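Local coordinates for protein acetylxylan esterase A (Aspergillus awamori, PDB 5X6S) that removes acetyl side groups from the backbone of acetylated xylan, acting as a secreted serine esterase of carbohydrate esterase family 1, at residues 33-38 against 93-98; 54-59 against 264-269; 61-66 against 100-105; 127-132 against 192-197; 216-221 against 247-252. All coordinates share one frame; numbering follows the deposited sequence.

Contact 1: residues 33-38 against 93-98; sequences IVVAIH and NSIANM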
# COMPACT_ATOMS: atom_id res chain seq x y z
N ILE A 33 -6.27 10.72 -3.13
CA ILE A 33 -6.12 10.81 -4.60
C ILE A 33 -7.21 10.00 -5.25
O ILE A 33 -7.50 8.88 -4.82
CB ILE A 33 -4.73 10.27 -5.11
CG1 ILE A 33 -3.58 11.18 -4.66
CG2 ILE A 33 -4.74 10.08 -6.61
CD1 ILE A 33 -2.21 10.57 -4.82
N VAL A 34 -7.82 10.56 -6.26
CA VAL A 34 -8.76 9.83 -7.12
C VAL A 34 -8.22 9.84 -8.53
O VAL A 34 -7.98 10.92 -9.10
CB VAL A 34 -10.21 10.44 -7.13
CG1 VAL A 34 -11.11 9.73 -8.16
CG2 VAL A 34 -10.84 10.34 -5.76
N VAL A 35 -8.03 8.65 -9.12
CA VAL A 35 -7.60 8.51 -10.48
C VAL A 35 -8.89 8.26 -11.29
O VAL A 35 -9.61 7.28 -11.02
CB VAL A 35 -6.56 7.36 -10.70
CG1 VAL A 35 -6.13 7.26 -12.15
CG2 VAL A 35 -5.35 7.43 -9.79
N ALA A 36 -9.18 9.14 -12.25
CA ALA A 36 -10.41 9.13 -13.02
C ALA A 36 -10.07 8.92 -14.50
O ALA A 36 -9.42 9.79 -15.15
CB ALA A 36 -11.20 10.43 -12.80
N ILE A 37 -10.47 7.75 -15.05
CA ILE A 37 -9.94 7.27 -16.32
C ILE A 37 -11.00 7.30 -17.43
O ILE A 37 -12.07 6.66 -17.29
CB ILE A 37 -9.36 5.85 -16.20
CG1 ILE A 37 -8.40 5.75 -14.99
CG2 ILE A 37 -8.73 5.43 -17.52
CD1 ILE A 37 -7.83 4.34 -14.72
N HIS A 38 -10.70 8.05 -18.50
CA HIS A 38 -11.67 8.42 -19.48
C HIS A 38 -12.03 7.26 -20.46
O HIS A 38 -11.32 6.25 -20.52
CB HIS A 38 -11.15 9.62 -20.27
CG HIS A 38 -10.03 9.30 -21.20
ND1 HIS A 38 -10.21 8.67 -22.42
CD2 HIS A 38 -8.70 9.55 -21.10
CE1 HIS A 38 -9.05 8.54 -23.03
NE2 HIS A 38 -8.11 9.07 -22.26
N ASN A 93 1.23 0.82 -16.30
CA ASN A 93 2.47 1.18 -15.63
C ASN A 93 2.63 2.71 -15.56
O ASN A 93 2.99 3.25 -14.55
CB ASN A 93 3.66 0.54 -16.34
CG ASN A 93 4.86 0.28 -15.44
OD1 ASN A 93 5.62 -0.64 -15.69
ND2 ASN A 93 5.02 1.04 -14.40
N SER A 94 2.33 3.39 -16.65
CA SER A 94 2.34 4.82 -16.66
C SER A 94 1.41 5.42 -15.63
O SER A 94 1.81 6.32 -14.89
CB SER A 94 2.00 5.32 -18.07
OG SER A 94 3.09 5.04 -18.96
N ILE A 95 0.17 4.93 -15.57
CA ILE A 95 -0.81 5.42 -14.62
C ILE A 95 -0.31 5.22 -13.19
O ILE A 95 -0.43 6.11 -12.32
CB ILE A 95 -2.20 4.75 -14.83
CG1 ILE A 95 -2.77 5.17 -16.21
CG2 ILE A 95 -3.16 5.15 -13.72
CD1 ILE A 95 -4.08 4.46 -16.54
N ALA A 96 0.29 4.07 -12.92
CA ALA A 96 0.90 3.77 -11.63
C ALA A 96 1.91 4.86 -11.23
O ALA A 96 1.89 5.35 -10.08
CB ALA A 96 1.56 2.44 -11.66
N ASN A 97 2.79 5.23 -12.16
CA ASN A 97 3.79 6.25 -11.93
C ASN A 97 3.22 7.65 -11.69
O ASN A 97 3.78 8.46 -10.92
CB ASN A 97 4.83 6.20 -13.06
CG ASN A 97 5.64 4.93 -13.06
OD1 ASN A 97 5.72 4.24 -12.04
ND2 ASN A 97 6.21 4.58 -14.21
N MET A 98 2.08 7.96 -12.30
CA MET A 98 1.38 9.21 -12.03
C MET A 98 0.96 9.26 -10.56
O MET A 98 1.05 10.31 -9.88
CB MET A 98 0.12 9.31 -12.87
CG MET A 98 0.36 9.40 -14.33
SD MET A 98 -1.15 9.42 -15.30
CE MET A 98 -0.58 8.86 -16.88

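Contact 2: residues 54-59 against 264-269; sequences ATLSEQ and HGDKDM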
# COMPACT_ATOMS: atom_id res chain seq x y z
N ALA A 54 -13.68 16.76 -9.75
CA ALA A 54 -13.07 18.07 -9.39
C ALA A 54 -13.97 18.89 -8.47
O ALA A 54 -13.49 19.50 -7.53
CB ALA A 54 -12.73 18.90 -10.66
N THR A 55 -15.28 18.87 -8.71
CA THR A 55 -16.24 19.52 -7.85
C THR A 55 -16.16 18.90 -6.44
O THR A 55 -16.07 19.59 -5.43
CB THR A 55 -17.70 19.43 -8.42
OG1 THR A 55 -17.78 20.19 -9.63
CG2 THR A 55 -18.74 19.96 -7.46
N LEU A 56 -16.17 17.57 -6.40
CA LEU A 56 -16.07 16.84 -5.11
C LEU A 56 -14.71 17.05 -4.38
O LEU A 56 -14.67 17.07 -3.13
CB LEU A 56 -16.38 15.37 -5.33
CG LEU A 56 -17.83 15.01 -5.74
CD1 LEU A 56 -17.91 13.62 -6.35
CD2 LEU A 56 -18.81 15.16 -4.57
N SER A 57 -13.63 17.21 -5.13
CA SER A 57 -12.29 17.49 -4.55
C SER A 57 -12.29 18.79 -3.76
O SER A 57 -11.58 18.96 -2.82
CB SER A 57 -11.22 17.54 -5.62
OG SER A 57 -11.15 18.80 -6.24
N GLU A 58 -13.15 19.73 -4.16
CA GLU A 58 -13.29 20.96 -3.41
C GLU A 58 -14.05 20.78 -2.10
O GLU A 58 -13.92 21.59 -1.20
CB GLU A 58 -13.91 22.06 -4.27
CG GLU A 58 -13.01 22.50 -5.44
CD GLU A 58 -11.77 23.29 -5.05
OE1 GLU A 58 -11.55 23.57 -3.84
OE2 GLU A 58 -10.99 23.62 -5.97
N GLN A 59 -14.83 19.70 -1.99
CA GLN A 59 -15.46 19.39 -0.74
C GLN A 59 -14.50 18.62 0.14
O GLN A 59 -14.35 18.93 1.34
CB GLN A 59 -16.72 18.59 -0.94
CG GLN A 59 -17.81 19.37 -1.63
CD GLN A 59 -18.94 18.47 -2.10
OE1 GLN A 59 -19.37 17.54 -1.38
NE2 GLN A 59 -19.41 18.74 -3.35
N HIS A 264 -22.07 8.08 -10.27
CA HIS A 264 -22.75 8.48 -9.08
C HIS A 264 -21.66 9.01 -8.15
O HIS A 264 -21.16 8.29 -7.27
CB HIS A 264 -23.51 7.31 -8.44
CG HIS A 264 -24.71 6.86 -9.21
ND1 HIS A 264 -24.67 6.53 -10.55
CD2 HIS A 264 -26.01 6.74 -8.83
CE1 HIS A 264 -25.88 6.20 -10.96
NE2 HIS A 264 -26.71 6.32 -9.93
N GLY A 265 -21.29 10.27 -8.33
CA GLY A 265 -20.17 10.87 -7.58
C GLY A 265 -20.28 10.82 -6.05
O GLY A 265 -19.33 10.46 -5.37
N ASP A 266 -21.46 11.16 -5.49
CA ASP A 266 -21.58 11.08 -4.05
C ASP A 266 -21.42 9.63 -3.55
O ASP A 266 -20.80 9.39 -2.51
CB ASP A 266 -22.91 11.66 -3.51
CG ASP A 266 -23.16 13.13 -3.95
OD1 ASP A 266 -22.25 13.84 -4.37
OD2 ASP A 266 -24.32 13.55 -3.88
N LYS A 267 -21.97 8.69 -4.30
CA LYS A 267 -21.81 7.25 -3.97
C LYS A 267 -20.36 6.79 -4.02
O LYS A 267 -19.94 5.95 -3.24
CB LYS A 267 -22.70 6.37 -4.85
CG LYS A 267 -24.21 6.61 -4.74
CD LYS A 267 -24.69 6.87 -3.33
CE LYS A 267 -24.76 5.64 -2.52
NZ LYS A 267 -25.58 5.90 -1.28
N ASP A 268 -19.60 7.35 -4.96
CA ASP A 268 -18.16 7.05 -5.05
C ASP A 268 -17.48 7.52 -3.77
O ASP A 268 -16.66 6.79 -3.21
CB ASP A 268 -17.49 7.74 -6.25
CG ASP A 268 -17.97 7.26 -7.59
OD1 ASP A 268 -18.68 6.23 -7.71
OD2 ASP A 268 -17.67 7.95 -8.61
N MET A 269 -17.80 8.74 -3.32
CA MET A 269 -17.27 9.28 -2.08
C MET A 269 -17.48 8.35 -0.86
O MET A 269 -16.62 8.24 0.03
CB MET A 269 -17.85 10.69 -1.81
CG MET A 269 -17.51 11.77 -2.85
SD MET A 269 -15.71 11.94 -3.15
CE MET A 269 -15.46 10.87 -4.56
O HOH W 1 -21.24 15.61 -1.78

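Contact 3: residues 61-66 against 100-105; sequences GFIVIY and TWTISK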
# COMPACT_ATOMS: atom_id res chain seq x y z
N GLY A 61 -11.11 17.63 -0.53
CA GLY A 61 -9.71 18.04 -0.53
C GLY A 61 -8.70 17.10 -1.15
O GLY A 61 -7.49 17.31 -0.96
N PHE A 62 -9.16 16.09 -1.88
CA PHE A 62 -8.25 15.18 -2.53
C PHE A 62 -7.79 15.73 -3.88
O PHE A 62 -8.39 16.69 -4.42
CB PHE A 62 -8.91 13.81 -2.72
CG PHE A 62 -10.27 13.83 -3.40
CD1 PHE A 62 -10.39 13.97 -4.81
CD2 PHE A 62 -11.43 13.70 -2.66
CE1 PHE A 62 -11.63 13.97 -5.41
CE2 PHE A 62 -12.69 13.66 -3.27
CZ PHE A 62 -12.78 13.81 -4.64
N ILE A 63 -6.74 15.12 -4.45
CA ILE A 63 -6.24 15.50 -5.76
C ILE A 63 -6.86 14.52 -6.77
O ILE A 63 -6.98 13.34 -6.46
CB ILE A 63 -4.69 15.42 -5.81
CG1 ILE A 63 -4.11 16.52 -4.88
CG2 ILE A 63 -4.13 15.55 -7.24
CD1 ILE A 63 -2.63 16.40 -4.62
N VAL A 64 -7.22 14.99 -7.94
CA VAL A 64 -7.67 14.09 -9.03
C VAL A 64 -6.65 13.95 -10.13
O VAL A 64 -6.08 14.96 -10.57
CB VAL A 64 -9.03 14.54 -9.70
CG1 VAL A 64 -9.64 13.35 -10.50
CG2 VAL A 64 -10.00 15.09 -8.67
N ILE A 65 -6.36 12.72 -10.55
CA ILE A 65 -5.43 12.45 -11.65
C ILE A 65 -6.25 11.96 -12.82
O ILE A 65 -7.06 11.06 -12.65
CB ILE A 65 -4.36 11.38 -11.34
CG1 ILE A 65 -3.46 11.84 -10.19
CG2 ILE A 65 -3.55 11.05 -12.61
CD1 ILE A 65 -2.58 10.68 -9.62
N TYR A 66 -6.05 12.57 -13.99
CA TYR A 66 -6.80 12.23 -15.20
C TYR A 66 -5.80 11.77 -16.23
O TYR A 66 -5.21 12.61 -16.93
CB TYR A 66 -7.61 13.47 -15.72
CG TYR A 66 -8.60 14.08 -14.75
CD1 TYR A 66 -9.92 13.60 -14.63
CD2 TYR A 66 -8.23 15.17 -13.95
CE1 TYR A 66 -10.84 14.18 -13.77
CE2 TYR A 66 -9.14 15.75 -13.08
CZ TYR A 66 -10.42 15.26 -12.95
OH TYR A 66 -11.26 15.86 -12.05
N THR A 100 2.37 7.58 -7.95
CA THR A 100 3.46 7.67 -7.00
C THR A 100 4.09 9.05 -7.03
O THR A 100 4.50 9.56 -5.98
CB THR A 100 4.50 6.57 -7.22
OG1 THR A 100 5.11 6.75 -8.51
CG2 THR A 100 3.85 5.15 -7.07
N TRP A 101 4.14 9.67 -8.22
CA TRP A 101 4.66 11.04 -8.38
C TRP A 101 3.81 12.01 -7.56
O TRP A 101 4.35 12.87 -6.85
CB TRP A 101 4.64 11.49 -9.84
CG TRP A 101 5.22 12.85 -10.08
CD1 TRP A 101 6.55 13.19 -10.29
CD2 TRP A 101 4.51 14.08 -10.05
NE1 TRP A 101 6.68 14.53 -10.43
CE2 TRP A 101 5.45 15.12 -10.30
CE3 TRP A 101 3.17 14.41 -9.86
CZ2 TRP A 101 5.07 16.45 -10.35
CZ3 TRP A 101 2.80 15.72 -9.94
CH2 TRP A 101 3.76 16.74 -10.16
N THR A 102 2.49 11.85 -7.63
CA THR A 102 1.55 12.74 -6.97
C THR A 102 1.63 12.55 -5.44
O THR A 102 1.60 13.56 -4.67
CB THR A 102 0.11 12.49 -7.47
OG1 THR A 102 0.06 12.69 -8.89
CG2 THR A 102 -0.91 13.41 -6.77
N ILE A 103 1.76 11.30 -4.99
CA ILE A 103 1.92 11.02 -3.55
C ILE A 103 3.08 11.83 -3.01
O ILE A 103 2.94 12.59 -2.00
CB ILE A 103 2.10 9.53 -3.22
CG1 ILE A 103 0.77 8.77 -3.48
CG2 ILE A 103 2.54 9.38 -1.73
CD1 ILE A 103 0.91 7.25 -3.53
N SER A 104 4.24 11.69 -3.65
CA SER A 104 5.40 12.42 -3.17
C SER A 104 5.31 13.93 -3.36
O SER A 104 5.63 14.70 -2.44
CB SER A 104 6.67 11.88 -3.81
OG SER A 104 7.77 12.64 -3.36
N LYS A 105 4.89 14.38 -4.53
CA LYS A 105 4.90 15.82 -4.80
C LYS A 105 3.98 16.60 -3.85
O LYS A 105 4.33 17.71 -3.38
CB LYS A 105 4.58 16.14 -6.25
CG LYS A 105 4.43 17.63 -6.57
CD LYS A 105 5.76 18.30 -6.95
CE LYS A 105 5.55 19.79 -7.33
NZ LYS A 105 4.76 19.96 -8.59

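Contact 4: residues 127-132 against 192-197; sequences VMAATY and PRMQIY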
# COMPACT_ATOMS: atom_id res chain seq x y z
N VAL A 127 -8.00 -3.39 -14.84
CA VAL A 127 -6.57 -3.71 -15.13
C VAL A 127 -5.65 -3.13 -14.05
O VAL A 127 -4.72 -3.82 -13.54
CB VAL A 127 -6.16 -3.29 -16.55
CG1 VAL A 127 -4.64 -3.41 -16.76
CG2 VAL A 127 -6.86 -4.15 -17.61
N MET A 128 -5.91 -1.89 -13.66
CA MET A 128 -5.08 -1.22 -12.60
C MET A 128 -5.20 -1.96 -11.28
O MET A 128 -4.23 -2.10 -10.55
CB MET A 128 -5.51 0.23 -12.38
CG MET A 128 -5.19 1.21 -13.55
SD MET A 128 -3.44 1.20 -14.05
CE MET A 128 -2.68 1.57 -12.46
N ALA A 129 -6.41 -2.40 -10.94
CA ALA A 129 -6.61 -3.17 -9.71
C ALA A 129 -5.76 -4.47 -9.71
O ALA A 129 -5.26 -4.87 -8.68
CB ALA A 129 -8.09 -3.49 -9.53
N ALA A 130 -5.67 -5.12 -10.85
CA ALA A 130 -4.95 -6.38 -11.01
C ALA A 130 -3.44 -6.22 -11.16
O ALA A 130 -2.68 -7.08 -10.70
CB ALA A 130 -5.49 -7.10 -12.22
N THR A 131 -3.01 -5.16 -11.82
CA THR A 131 -1.57 -4.99 -12.14
C THR A 131 -0.83 -4.21 -11.04
O THR A 131 0.33 -4.51 -10.78
CB THR A 131 -1.34 -4.30 -13.50
OG1 THR A 131 -2.15 -3.12 -13.59
CG2 THR A 131 -1.64 -5.24 -14.68
N TYR A 132 -1.48 -3.19 -10.44
CA TYR A 132 -0.93 -2.38 -9.33
C TYR A 132 -1.85 -2.41 -8.08
O TYR A 132 -2.19 -1.37 -7.53
CB TYR A 132 -0.54 -0.94 -9.81
CG TYR A 132 0.38 -1.06 -10.97
CD1 TYR A 132 1.77 -1.13 -10.79
CD2 TYR A 132 -0.12 -1.24 -12.27
CE1 TYR A 132 2.61 -1.33 -11.85
CE2 TYR A 132 0.73 -1.43 -13.35
CZ TYR A 132 2.10 -1.50 -13.12
OH TYR A 132 2.93 -1.74 -14.18
N PRO A 192 -7.45 -3.41 -3.97
CA PRO A 192 -8.59 -2.49 -3.73
C PRO A 192 -9.94 -3.21 -3.56
O PRO A 192 -10.21 -4.19 -4.28
CB PRO A 192 -8.62 -1.62 -5.00
CG PRO A 192 -7.91 -2.44 -6.05
CD PRO A 192 -6.87 -3.23 -5.30
N ARG A 193 -10.77 -2.67 -2.67
CA ARG A 193 -12.19 -3.05 -2.59
C ARG A 193 -12.85 -2.63 -3.92
O ARG A 193 -12.72 -1.47 -4.32
CB ARG A 193 -12.84 -2.37 -1.42
CG ARG A 193 -12.23 -2.67 -0.08
CD ARG A 193 -12.95 -1.86 1.04
NE ARG A 193 -12.57 -0.43 1.08
CZ ARG A 193 -13.31 0.56 0.59
NH1 ARG A 193 -14.46 0.31 0.01
NH2 ARG A 193 -12.88 1.82 0.66
N MET A 194 -13.52 -3.56 -4.61
CA MET A 194 -14.07 -3.34 -5.92
C MET A 194 -15.58 -3.08 -5.89
O MET A 194 -16.33 -3.82 -5.27
CB MET A 194 -13.81 -4.53 -6.83
CG MET A 194 -12.37 -4.95 -6.98
SD MET A 194 -11.30 -3.59 -7.60
CE MET A 194 -11.96 -3.39 -9.21
N GLN A 195 -16.01 -2.05 -6.62
CA GLN A 195 -17.43 -1.74 -6.83
C GLN A 195 -17.66 -1.66 -8.31
O GLN A 195 -17.04 -0.82 -9.01
CB GLN A 195 -17.78 -0.41 -6.17
CG GLN A 195 -19.20 0.02 -6.32
CD GLN A 195 -19.45 1.37 -5.65
OE1 GLN A 195 -18.88 2.40 -6.06
NE2 GLN A 195 -20.24 1.36 -4.59
N ILE A 196 -18.55 -2.52 -8.81
CA ILE A 196 -18.77 -2.74 -10.24
C ILE A 196 -20.20 -2.34 -10.65
O ILE A 196 -21.17 -3.00 -10.22
CB ILE A 196 -18.53 -4.23 -10.61
CG1 ILE A 196 -17.24 -4.75 -9.98
CG2 ILE A 196 -18.66 -4.49 -12.13
CD1 ILE A 196 -15.94 -4.03 -10.40
N TYR A 197 -20.35 -1.31 -11.48
CA TYR A 197 -21.63 -0.91 -12.05
C TYR A 197 -21.75 -1.40 -13.49
O TYR A 197 -20.79 -1.40 -14.25
CB TYR A 197 -21.77 0.61 -12.12
CG TYR A 197 -21.95 1.36 -10.82
CD1 TYR A 197 -20.85 1.75 -10.02
CD2 TYR A 197 -23.22 1.76 -10.41
CE1 TYR A 197 -21.04 2.51 -8.85
CE2 TYR A 197 -23.40 2.54 -9.25
CZ TYR A 197 -22.33 2.91 -8.48
OH TYR A 197 -22.56 3.68 -7.35

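Contact 5: residues 216-221 against 247-252; sequences QWAGVF and DSLQGI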
# COMPACT_ATOMS: atom_id res chain seq x y z
N GLN A 216 -14.80 -12.68 -11.40
CA GLN A 216 -13.35 -12.43 -11.26
C GLN A 216 -12.97 -12.00 -9.86
O GLN A 216 -12.14 -12.67 -9.19
CB GLN A 216 -12.90 -11.40 -12.26
CG GLN A 216 -11.42 -11.05 -12.12
CD GLN A 216 -10.92 -10.32 -13.36
OE1 GLN A 216 -11.32 -9.20 -13.63
NE2 GLN A 216 -10.07 -10.98 -14.14
N TRP A 217 -13.62 -10.95 -9.35
CA TRP A 217 -13.25 -10.45 -8.03
C TRP A 217 -13.66 -11.34 -6.88
O TRP A 217 -12.94 -11.43 -5.90
CB TRP A 217 -13.68 -8.98 -7.82
CG TRP A 217 -13.03 -8.08 -8.85
CD1 TRP A 217 -13.67 -7.34 -9.80
CD2 TRP A 217 -11.63 -7.90 -9.08
NE1 TRP A 217 -12.74 -6.68 -10.59
CE2 TRP A 217 -11.49 -7.00 -10.16
CE3 TRP A 217 -10.47 -8.41 -8.47
CZ2 TRP A 217 -10.24 -6.59 -10.65
CZ3 TRP A 217 -9.22 -8.00 -8.96
CH2 TRP A 217 -9.11 -7.12 -10.02
N ALA A 218 -14.80 -12.01 -7.02
CA ALA A 218 -15.20 -13.07 -6.09
C ALA A 218 -14.07 -14.11 -5.99
O ALA A 218 -13.64 -14.43 -4.92
CB ALA A 218 -16.51 -13.72 -6.54
N GLY A 219 -13.59 -14.60 -7.12
CA GLY A 219 -12.51 -15.62 -7.13
C GLY A 219 -11.27 -15.04 -6.45
O GLY A 219 -10.65 -15.69 -5.58
N VAL A 220 -10.92 -13.79 -6.82
CA VAL A 220 -9.71 -13.16 -6.28
C VAL A 220 -9.79 -13.06 -4.76
O VAL A 220 -8.81 -13.33 -4.01
CB VAL A 220 -9.47 -11.79 -6.97
CG1 VAL A 220 -8.46 -10.94 -6.24
CG2 VAL A 220 -9.01 -12.01 -8.40
N PHE A 221 -10.96 -12.67 -4.25
CA PHE A 221 -11.05 -12.42 -2.81
C PHE A 221 -11.46 -13.66 -2.00
O PHE A 221 -11.54 -13.61 -0.80
CB PHE A 221 -11.99 -11.23 -2.53
CG PHE A 221 -11.38 -9.90 -2.90
CD1 PHE A 221 -10.39 -9.35 -2.09
CD2 PHE A 221 -11.73 -9.26 -4.08
CE1 PHE A 221 -9.81 -8.12 -2.42
CE2 PHE A 221 -11.14 -8.06 -4.42
CZ PHE A 221 -10.21 -7.50 -3.59
N ASP A 247 -16.68 -7.31 2.03
CA ASP A 247 -16.01 -6.02 2.20
C ASP A 247 -15.31 -5.51 0.92
O ASP A 247 -15.26 -4.29 0.71
CB ASP A 247 -14.98 -6.07 3.32
CG ASP A 247 -15.61 -6.17 4.71
OD1 ASP A 247 -16.84 -6.16 4.81
OD2 ASP A 247 -14.84 -6.23 5.69
N SER A 248 -14.81 -6.43 0.08
CA SER A 248 -13.97 -6.07 -1.06
C SER A 248 -14.65 -6.25 -2.41
O SER A 248 -14.01 -6.14 -3.45
CB SER A 248 -12.64 -6.87 -1.02
OG SER A 248 -11.90 -6.53 0.15
N LEU A 249 -15.97 -6.56 -2.40
CA LEU A 249 -16.69 -6.67 -3.64
C LEU A 249 -18.18 -6.39 -3.50
O LEU A 249 -18.89 -7.12 -2.78
CB LEU A 249 -16.51 -8.03 -4.32
CG LEU A 249 -17.28 -8.20 -5.60
CD1 LEU A 249 -16.85 -7.26 -6.76
CD2 LEU A 249 -17.25 -9.63 -6.10
N GLN A 250 -18.64 -5.39 -4.24
CA GLN A 250 -20.05 -5.24 -4.49
C GLN A 250 -20.35 -4.94 -5.95
O GLN A 250 -19.53 -4.33 -6.65
CB GLN A 250 -20.67 -4.25 -3.53
CG GLN A 250 -20.29 -2.83 -3.72
CD GLN A 250 -20.93 -1.88 -2.74
OE1 GLN A 250 -21.59 -0.95 -3.14
NE2 GLN A 250 -20.67 -2.05 -1.49
N GLY A 251 -21.50 -5.40 -6.42
CA GLY A 251 -21.89 -5.18 -7.78
C GLY A 251 -23.19 -4.37 -7.78
O GLY A 251 -24.03 -4.57 -6.89
N ILE A 252 -23.35 -3.49 -8.76
CA ILE A 252 -24.56 -2.65 -8.86
C ILE A 252 -25.06 -2.79 -10.28
O ILE A 252 -24.42 -2.35 -11.23
CB ILE A 252 -24.29 -1.17 -8.43
CG1 ILE A 252 -23.80 -1.16 -7.00
CG2 ILE A 252 -25.56 -0.33 -8.60
CD1 ILE A 252 -22.84 -0.11 -6.66

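Contact 1: residues 33-38 against 93-98
Strand 33-37 faces one turn of helix 91-106 at its nearest backbone point where Val35 and Ile95 stand opposite each other, their CA atoms 8.5 Å apart. That spacing is bridged by aliphatic carbon alone, and a single isoleucine of the helix serves two residues of the strand. Val35 and Ile37, two positions apart and therefore on the same face of the strand, both aim their CB atoms at the helix, and Ile95 meets them with CG2 and CD1. Its branch methyl CG2 lies 4.0 Å from Val35 CG1, whereas the end of its longer arm, CD1, lies 4.2 Å from Ile37 CD1. The division follows from the rotation of Ile95: chi1 (-66°) puts CG1 anti to the carbonyl carbon and CG2 anti to the backbone N, and the extended arm (chi2 175°) carries CD1 on to Ile37. In both pairs the side chains cross at a slant and meet through one methyl pair each. All three residues are buried. The arrangement is a small example of how an alpha/beta-hydrolase seats a helix on its central sheet. Ile37 lies about 9 Å, side chain to side chain, from Ser119, by similarity the charge-relay serine. Around this core, Val115 of strand 113-118 touches both strand residues, Pro67 of strand 63-68 touches Val35 and Ile95, and Met124 of helix 120-131 touches Ile37 and Ile95.

Contact 2: residues 54-59 against 264-269
Leu56 carries the contact between helix 53-60 and helix 265-272, two helices on one face of the alpha/beta-hydrolase sheet; the short segments cross at -46° with their axes 10.9 Å apart. The two methyls of Leu56 divide the work. CD1 settles on the backbone of Gly265, 3.6 Å from its O, where there is no side chain to hold it off. CD2 comes within 3.7 Å of Asp266 OD1, across which the leucine passes at about a right angle. Met269 fills in from the side: its CG is 4.0 Å from Leu56 CD1, and the bends at chi2 and chi3 lay SD and CE alongside the leucine. In the next shell Phe62 packs on both Leu56 and Met269. Separately, a hydrogen bond between Asp268 and the hydroxyl of Tyr53 links the second helix to the first. At the outer edge the exposed Gln59 and Asp266 are joined through one water, which donates to Gln59 OE1 at 2.7 Å and to Asp266 OD1 at 3.3 Å.

Contact 3: residues 61-66 against 100-105
Thr102 of helix 91-106 fits end-on against two isoleucines of strand 63-68, and its rotation decides which atom each receives. With chi1 at -59° its OG1 stands anti to the carbonyl carbon while CG2 stands anti to the backbone N; the methyl therefore goes to Ile63 and the hydroxyl to Ile65. Thr102 CG2 lies 3.9 Å from Ile63 CG2, with Ile63 CD1 slightly farther away. Ile65 carries its longer branch outward in an extended run (chi2 167°), which brings CD1 to 3.4 Å from Thr102 OG1. Both isoleucines share nearly the same torsions and the same face of the strand, turned to a helix that covers the sheet of this alpha/beta-hydrolase. Nearby, Met19 and Ile33 of adjoining strands also touch Thr102, and the next residue of the helix, Ile103, packs on Thr100 of the second subunit. As the hydroxyl of Thr102 bonds back to Met98 O one turn earlier, its polarity is met within the helix, and toward the buried isoleucines the threonine can behave largely as an apolar group.

Contact 4: residues 127-132 against 192-197
Ala129 packs tightly against Pro192, its CB pressed to 3.6 Å from the ring carbon CG, at the place where helix 120-131 comes nearest to the start of strand 193-199; the CA atoms of these two residues are 6.3 Å apart. The same methyl has a second neighbour in Met194, whose SD stands 3.7 Å from Ala129 CB. Bends at chi2 (-57°) and chi3 (-67°) fold the methionine chain back on itself, bringing its end CE to 3.9 Å from that CB as well. One small methyl thus meets the proline ring and the curled thioether side by side, and its shortness lets the helix backbone come close. In the alpha/beta-hydrolase fold this helix follows the nucleophile elbow, a pattern that Gly117, Ser119 and Gly121 appear to form here, and it packs against the sheet. Away from the methyl the fit is looser, with Pro192 CD 4.1 Å from Ala129 O. On the far side of the helix Thr131 turns its hydroxyl back onto its own helix, and its OG1 donates to Val127 O at 2.7 Å from 45° out of the carbonyl plane, while Thr131 N gives the same oxygen a second bond. On the other face of the strand Arg193, partly exposed, has its guanidinium group in a cation-pi contact with Trp271 and bonded to that residue's O.

Contact 5: residues 216-221 against 247-252
The ring of Phe221 lies flat over the CB of Ser248, which stands 3.4 Å from the ring centroid and only 13° off the normal: a CH-pi contact placed almost over the middle of the face. Ser248 CB is nearest to Phe221 CE1, with CD1 scarcely farther off, while Ser248 O lies 3.6 Å from CE2 at the other side of the ring. Val220 CG1 touches the opposite face near its rim, so the phenyl group is held from both sides. One turn back along helix 208-221, Trp217 and Ala218 receive Leu249. Its CG lies anti to the backbone N (chi1 178°), which sends the forked end toward the helix. There CD1 reaches Trp217 CB at 3.8 Å and CD2 comes to 3.5 Å from Ala218 N, close against the helix backbone. The indole of Trp217 leads away from the strand, and its NE1 is bonded to Asn126 OD1, a residue of helix 120-131, which fixes the ring's far side. Ser248 N is hydrogen-bonded to the hydroxyl oxygen of Tyr223, and Met194 of the adjacent strand touches Trp217. Ser248 and Leu249 thus seat the helix at the start of strand 249-254. The helix follows strand 193-199 and packs on its parallel neighbour 249-254, reached after two further strands, a helix-on-sheet layer of the alpha/beta-hydrolase fold.

From the N terminus, segment 33-38 opens the loop that contact 1 closes at 93-98. Inside it begin contact 2, at 54-59, and contact 3, at 61-66; contact 3 closes at 100-105, so it crosses contact 1, and both share helix 91-106, packed on neighbouring strands. Contact 2 also crosses contact 1 but ends only at 264-269, near the C terminus, and within its long loop nest contacts 3, 4 and 5. Contacts 4 and 5 follow in series, joined by the pairing of strands 193-199 and 249-254. Contacts 1 and 4 meet where Ile95 touches Met128. Contacts 1, 3, 4 and 5 seat helices on the sheet, while contact 2 joins two helices to each other.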